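Local structure of putative transcriptional regulator (Streptomyces coelicolor A3, 2RA5) at residues A[170-175]-A[215-220]; A[174-177]-A[181-184]. The protein probably acts as a DNA-binding transcription factor of the GntR family and carries a UTRA domain that binds meso-tartaric acid. All blocks are in the same frame, centred on the assembly; numbering follows the deposited sequence. Where two conformers were deposited one is given.

Contact 1 (A[170-175]-A[215-220]). With SRT (S,R meso-tartaric acid), chain B.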
loop_
_atom_site.group_PDB
_atom_site.type_symbol
_atom_site.label_atom_id
_atom_site.label_comp_id
_atom_site.label_asym_id
_atom_site.label_seq_id
_atom_site.Cartn_x
_atom_site.Cartn_y
_atom_site.Cartn_z
ATOM N N GLY A 170 -19.529 1.491 8.398
ATOM C CA GLY A 170 -18.728 0.885 7.347
ATOM C C GLY A 170 -19.388 -0.287 6.637
ATOM O O GLY A 170 -20.280 -0.959 7.162
ATOM N N LEU A 171 -18.928 -0.546 5.424
ATOM C CA LEU A 171 -19.523 -1.584 4.590
ATOM C C LEU A 171 -19.304 -2.979 5.167
ATOM O O LEU A 171 -20.184 -3.833 5.069
ATOM C CB LEU A 171 -18.974 -1.488 3.160
ATOM C CG LEU A 171 -19.395 -2.563 2.158
ATOM C CD1 LEU A 171 -20.910 -2.582 2.008
ATOM C CD2 LEU A 171 -18.712 -2.362 0.805
ATOM N N TYR A 172 -18.140 -3.207 5.777
ATOM C CA TYR A 172 -17.849 -4.501 6.401
ATOM C C TYR A 172 -18.768 -4.800 7.579
ATOM O O TYR A 172 -19.234 -5.931 7.734
ATOM C CB TYR A 172 -16.396 -4.569 6.863
ATOM C CG TYR A 172 -15.438 -5.003 5.793
ATOM C CD1 TYR A 172 -15.762 -4.876 4.437
ATOM C CD2 TYR A 172 -14.197 -5.527 6.131
ATOM C CE1 TYR A 172 -14.880 -5.280 3.452
ATOM C CE2 TYR A 172 -13.312 -5.929 5.161
ATOM C CZ TYR A 172 -13.650 -5.803 3.827
ATOM O OH TYR A 172 -12.735 -6.210 2.884
ATOM N N ARG A 173 -19.008 -3.789 8.416
ATOM C CA ARG A 173 -19.871 -3.934 9.586
ATOM C C ARG A 173 -21.271 -4.310 9.141
ATOM O O ARG A 173 -21.886 -5.219 9.698
ATOM C CB ARG A 173 -19.898 -2.645 10.423
ATOM C CG ARG A 173 -20.907 -2.653 11.585
ATOM C CD ARG A 173 -20.857 -1.345 12.387
ATOM N NE ARG A 173 -22.103 -1.050 13.106
ATOM C CZ ARG A 173 -22.203 -0.863 14.423
ATOM N NH1 ARG A 173 -23.384 -0.592 14.964
ATOM N NH2 ARG A 173 -21.132 -0.935 15.205
ATOM N N LEU A 174 -21.766 -3.616 8.117
ATOM C CA LEU A 174 -23.091 -3.913 7.574
ATOM C C LEU A 174 -23.183 -5.352 7.091
ATOM O O LEU A 174 -24.160 -6.047 7.368
ATOM C CB LEU A 174 -23.438 -2.966 6.425
ATOM C CG LEU A 174 -24.229 -1.723 6.826
ATOM C CD1 LEU A 174 -24.433 -0.797 5.637
ATOM C CD2 LEU A 174 -25.559 -2.151 7.408
HETATM N N MSE A 175 -22.160 -5.801 6.371
HETATM C CA MSE A 175 -22.178 -7.149 5.802
HETATM C C MSE A 175 -22.168 -8.215 6.885
HETATM O O MSE A 175 -22.885 -9.212 6.807
HETATM C CB MSE A 175 -21.009 -7.361 4.841
HETATM C CG MSE A 175 -21.025 -6.421 3.635
HETATM SE SE MSE A 175 -19.660 -6.829 2.304
HETATM C CE MSE A 175 -18.124 -7.040 3.482
ATOM N N ARG A 215 -9.568 -4.354 -4.046
ATOM C CA ARG A 215 -9.694 -5.401 -3.054
ATOM C C ARG A 215 -10.828 -6.368 -3.402
ATOM O O ARG A 215 -11.899 -5.940 -3.838
ATOM C CB ARG A 215 -9.926 -4.752 -1.687
ATOM C CG ARG A 215 -10.328 -5.688 -0.570
ATOM C CD ARG A 215 -10.841 -4.897 0.619
ATOM N NE ARG A 215 -12.071 -4.138 0.341
ATOM C CZ ARG A 215 -12.500 -3.112 1.080
ATOM N NH1 ARG A 215 -13.627 -2.475 0.767
ATOM N NH2 ARG A 215 -11.799 -2.712 2.136
ATOM N N THR A 216 -10.600 -7.669 -3.224
ATOM C CA THR A 216 -11.716 -8.612 -3.251
ATOM C C THR A 216 -11.844 -9.305 -1.916
ATOM O O THR A 216 -10.884 -9.870 -1.416
ATOM C CB THR A 216 -11.575 -9.720 -4.313
ATOM O OG1 THR A 216 -11.229 -9.157 -5.577
ATOM C CG2 THR A 216 -12.899 -10.499 -4.454
ATOM N N THR A 217 -13.052 -9.335 -1.376
ATOM C CA THR A 217 -13.277 -9.976 -0.088
ATOM C C THR A 217 -14.089 -11.272 -0.208
ATOM O O THR A 217 -15.133 -11.301 -0.851
ATOM C CB THR A 217 -13.994 -9.012 0.872
ATOM O OG1 THR A 217 -13.289 -7.768 0.908
ATOM C CG2 THR A 217 -14.079 -9.607 2.280
ATOM N N PHE A 218 -13.614 -12.326 0.446
ATOM C CA PHE A 218 -14.268 -13.629 0.417
ATOM C C PHE A 218 -14.821 -14.058 1.770
ATOM O O PHE A 218 -14.322 -13.639 2.818
ATOM C CB PHE A 218 -13.296 -14.687 -0.081
ATOM C CG PHE A 218 -12.588 -14.302 -1.334
ATOM C CD1 PHE A 218 -11.518 -13.404 -1.290
ATOM C CD2 PHE A 218 -12.987 -14.823 -2.562
ATOM C CE1 PHE A 218 -10.856 -13.027 -2.455
ATOM C CE2 PHE A 218 -12.323 -14.460 -3.736
ATOM C CZ PHE A 218 -11.256 -13.570 -3.688
ATOM N N ASP A 219 -15.840 -14.918 1.744
ATOM C CA ASP A 219 -16.386 -15.476 2.980
ATOM C C ASP A 219 -15.769 -16.829 3.385
ATOM O O ASP A 219 -14.783 -17.269 2.792
ATOM C CB ASP A 219 -17.919 -15.497 2.966
ATOM C CG ASP A 219 -18.512 -16.516 2.001
ATOM O OD1 ASP A 219 -17.776 -17.326 1.385
ATOM O OD2 ASP A 219 -19.756 -16.494 1.869
ATOM N N ASP A 220 -16.337 -17.455 4.414
ATOM C CA ASP A 220 -15.936 -18.791 4.885
ATOM C C ASP A 220 -15.809 -19.869 3.798
ATOM O O ASP A 220 -15.029 -20.820 3.909
ATOM C CB ASP A 220 -16.982 -19.299 5.869
ATOM C CG ASP A 220 -16.813 -18.731 7.236
ATOM O OD1 ASP A 220 -15.949 -17.843 7.407
ATOM O OD2 ASP A 220 -17.547 -19.186 8.140
HETATM O O1 SRT B . -15.267 -0.473 1.976
HETATM O O11 SRT B . -13.323 0.426 2.576
HETATM C C1 SRT B . -14.547 0.168 2.794
HETATM C C2 SRT B . -15.183 0.687 4.071
HETATM O O2 SRT B . -16.540 0.238 4.162
HETATM C C3 SRT B . -14.360 0.321 5.324
HETATM O O3 SRT B . -14.631 1.192 6.430
HETATM C C4 SRT B . -14.644 -1.077 5.774
HETATM O O4 SRT B . -15.541 -1.296 6.644
HETATM O O41 SRT B . -13.939 -1.953 5.231
#

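Contact 2 (A[174-177]-A[181-184])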
loop_
_atom_site.group_PDB
_atom_site.type_symbol
_atom_site.label_atom_id
_atom_site.label_comp_id
_atom_site.label_asym_id
_atom_site.label_seq_id
_atom_site.Cartn_x
_atom_site.Cartn_y
_atom_site.Cartn_z
ATOM N N LEU A 174 -21.766 -3.616 8.117
ATOM C CA LEU A 174 -23.091 -3.913 7.574
ATOM C C LEU A 174 -23.183 -5.352 7.091
ATOM O O LEU A 174 -24.160 -6.047 7.368
ATOM C CB LEU A 174 -23.438 -2.966 6.425
ATOM C CG LEU A 174 -24.229 -1.723 6.826
ATOM C CD1 LEU A 174 -24.433 -0.797 5.637
ATOM C CD2 LEU A 174 -25.559 -2.151 7.408
HETATM N N MSE A 175 -22.160 -5.801 6.371
HETATM C CA MSE A 175 -22.178 -7.149 5.802
HETATM C C MSE A 175 -22.168 -8.215 6.885
HETATM O O MSE A 175 -22.885 -9.212 6.807
HETATM C CB MSE A 175 -21.009 -7.361 4.841
HETATM C CG MSE A 175 -21.025 -6.421 3.635
HETATM SE SE MSE A 175 -19.660 -6.829 2.304
HETATM C CE MSE A 175 -18.124 -7.040 3.482
ATOM N N ARG A 176 -21.338 -8.008 7.899
ATOM C CA ARG A 176 -21.299 -8.926 9.024
ATOM C C ARG A 176 -22.659 -8.911 9.701
ATOM O O ARG A 176 -23.182 -9.954 10.094
ATOM C CB ARG A 176 -20.183 -8.544 10.001
ATOM C CG ARG A 176 -18.845 -9.210 9.665
ATOM C CD ARG A 176 -17.764 -8.929 10.710
ATOM N NE ARG A 176 -17.270 -7.552 10.664
ATOM C CZ ARG A 176 -16.042 -7.204 10.282
ATOM N NH1 ARG A 176 -15.170 -8.138 9.916
ATOM N NH2 ARG A 176 -15.685 -5.922 10.275
ATOM N N ALA A 177 -23.235 -7.715 9.798
ATOM C CA ALA A 177 -24.555 -7.526 10.387
ATOM C C ALA A 177 -25.618 -8.375 9.693
ATOM O O ALA A 177 -26.559 -8.848 10.326
ATOM C CB ALA A 177 -24.939 -6.056 10.366
ATOM N N THR A 181 -19.884 -13.894 6.615
ATOM C CA THR A 181 -18.598 -14.122 7.245
ATOM C C THR A 181 -17.524 -13.601 6.304
ATOM O O THR A 181 -17.509 -13.924 5.127
ATOM C CB THR A 181 -18.381 -15.605 7.529
ATOM O OG1 THR A 181 -18.707 -16.374 6.355
ATOM C CG2 THR A 181 -19.269 -16.031 8.699
ATOM N N LEU A 182 -16.648 -12.757 6.823
ATOM C CA LEU A 182 -15.543 -12.229 6.043
ATOM C C LEU A 182 -14.288 -12.960 6.504
ATOM O O LEU A 182 -13.893 -12.854 7.656
ATOM C CB LEU A 182 -15.438 -10.716 6.255
ATOM C CG LEU A 182 -16.786 -10.035 5.980
ATOM C CD1 LEU A 182 -16.783 -8.570 6.309
ATOM C CD2 LEU A 182 -17.178 -10.238 4.533
ATOM N N HIS A 183 -13.688 -13.736 5.618
ATOM C CA HIS A 183 -12.589 -14.595 6.014
ATOM C C HIS A 183 -11.228 -14.131 5.464
ATOM O O HIS A 183 -10.220 -14.184 6.163
ATOM C CB HIS A 183 -12.884 -16.035 5.611
ATOM C CG HIS A 183 -11.918 -17.023 6.176
ATOM N ND1 HIS A 183 -10.924 -17.616 5.407
ATOM C CD2 HIS A 183 -11.774 -17.528 7.416
ATOM C CE1 HIS A 183 -10.228 -18.434 6.156
ATOM N NE2 HIS A 183 -10.715 -18.403 7.391
ATOM N N SER A 184 -11.200 -13.680 4.212
ATOM C CA SER A 184 -9.978 -13.140 3.642
ATOM C C SER A 184 -10.271 -12.061 2.616
ATOM O O SER A 184 -11.425 -11.770 2.289
ATOM C CB SER A 184 -9.127 -14.254 3.005
ATOM O OG SER A 184 -9.810 -14.898 1.946
#

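Contact 1 (A[170-175]-A[215-220])
Y172 and T217 reach for each other from opposite directions and meet hydroxyl to hydroxyl: the phenol OH of Y172 donates to OG1 of T217 at 2.6 Å. The CA atoms of Y172 and T217 lie 9.6 Å apart, so side chains alone span the gap. On the threonine, chi1 of -51° sets OG1 anti to the carbonyl carbon, which presents it to the phenol, while its methyl CG2 lies 3.7 Å from the OH of Y172. T217 OG1 is also hydrogen-bonded to OE1 of E226 on the neighbouring strand 224-232, and a relay thus runs from ring through hydroxyl to carboxylate. In this UTRA domain, the effector-binding module of many GntR-family regulators, the bond joins the first turn of helix 171-177 to strand 209-218 of the antiparallel sheet, at the wall of a ligand pocket. R215 approaches the same phenol without bonding to it. The OH of Y172 stands 3.1 Å above the plane of the R215 guanidinium, toward its rim, and the ring and guanidinium planes are 38° apart, too far from parallel for a stack. The arginine chain, extended at first, bends at chi3 (64°) and brings NH1 to the tartrate. There R215 NH1 donates to O1 of the ligand at 2.9 Å, with O1 at the guanidinium edge and in its plane; a second bond, to O11, is weak. The other carboxylate lies by the helix start, with O41 3.4 Å above one face of the Y172 ring. G170 is the N-cap residue. L171 N donates to tartrate O2 at 2.8 Å. A weak bond links Y172 N to tartrate O4. The helix N-terminus would probably favour a negatively charged carboxylate there; R138 also binds the ligand.

Contact 2 (A[174-177]-A[181-184])
L182 sets its two methyls against the terminal methyl of M175, a selenomethionine, and this apolar meeting is the tightest part of the contact. CE of M175 is 3.5 Å from CD1 of L182 and equally 3.5 Å from CD2 of L182, so the methyl fits into the fork of the leucine instead of lying along one arm. The two side chains cross at about a right angle. On the selenomethionine a bend at chi3 (-47°), after an extended middle, turns CE toward that fork; on the leucine, chi1 of -53° puts CG anti to the carbonyl carbon, with both methyls set against CE of M175.

The second kind of contact pairs an aliphatic group with a charged one. R176 reaches across, and CD1 of L182 lies over one face of its guanidinium, 3.9 Å above the plane and offset toward the rim. The methylene CG of R176 lies 4.0 Å from CD1 of L182. No hydrogen bond passes between 174-177 and 181-184, so dispersion carries the contact. Trimming L182 to an alanine takes away both methyls and would probably open a gap beside CE of M175 and leave the arginine face without its apolar support.

L182 sits in the short loop between helix 171-177 and strand 184-193, and it also touches T217 on strand 209-218 and V225 on strand 224-232. Just beyond it, H183 and S184 face F218 in a classic beta bulge. From S184 the ladder runs on antiparallel into a strand of the second subunit, which places this turn between helix 171-177 and strand 184-193, the outermost strand of this chain's sheet, which the second subunit continues.

Overall arrangement
Contacts 1 and 2 illustrate how one short helix can be tied to a strand and to the loop that follows the helix, and serve a ligand at once. Their centres are only 5 Å apart, and they share L174 and M175 on helix 171-177. Contact 1 works at the N-terminal turn, where the tartrate binds; contact 2 works at the later turn, where the chain doubles back toward strand 184-193. Segments 215-220 and 181-184 are joined by backbone as well: F218 O to H183 N and F218 N to S184 O are both 2.9 Å, probable hydrogen bonds. R176 of contact 2 also comes near the pocket, its side chain about 6 Å from the tartrate at nearest atoms.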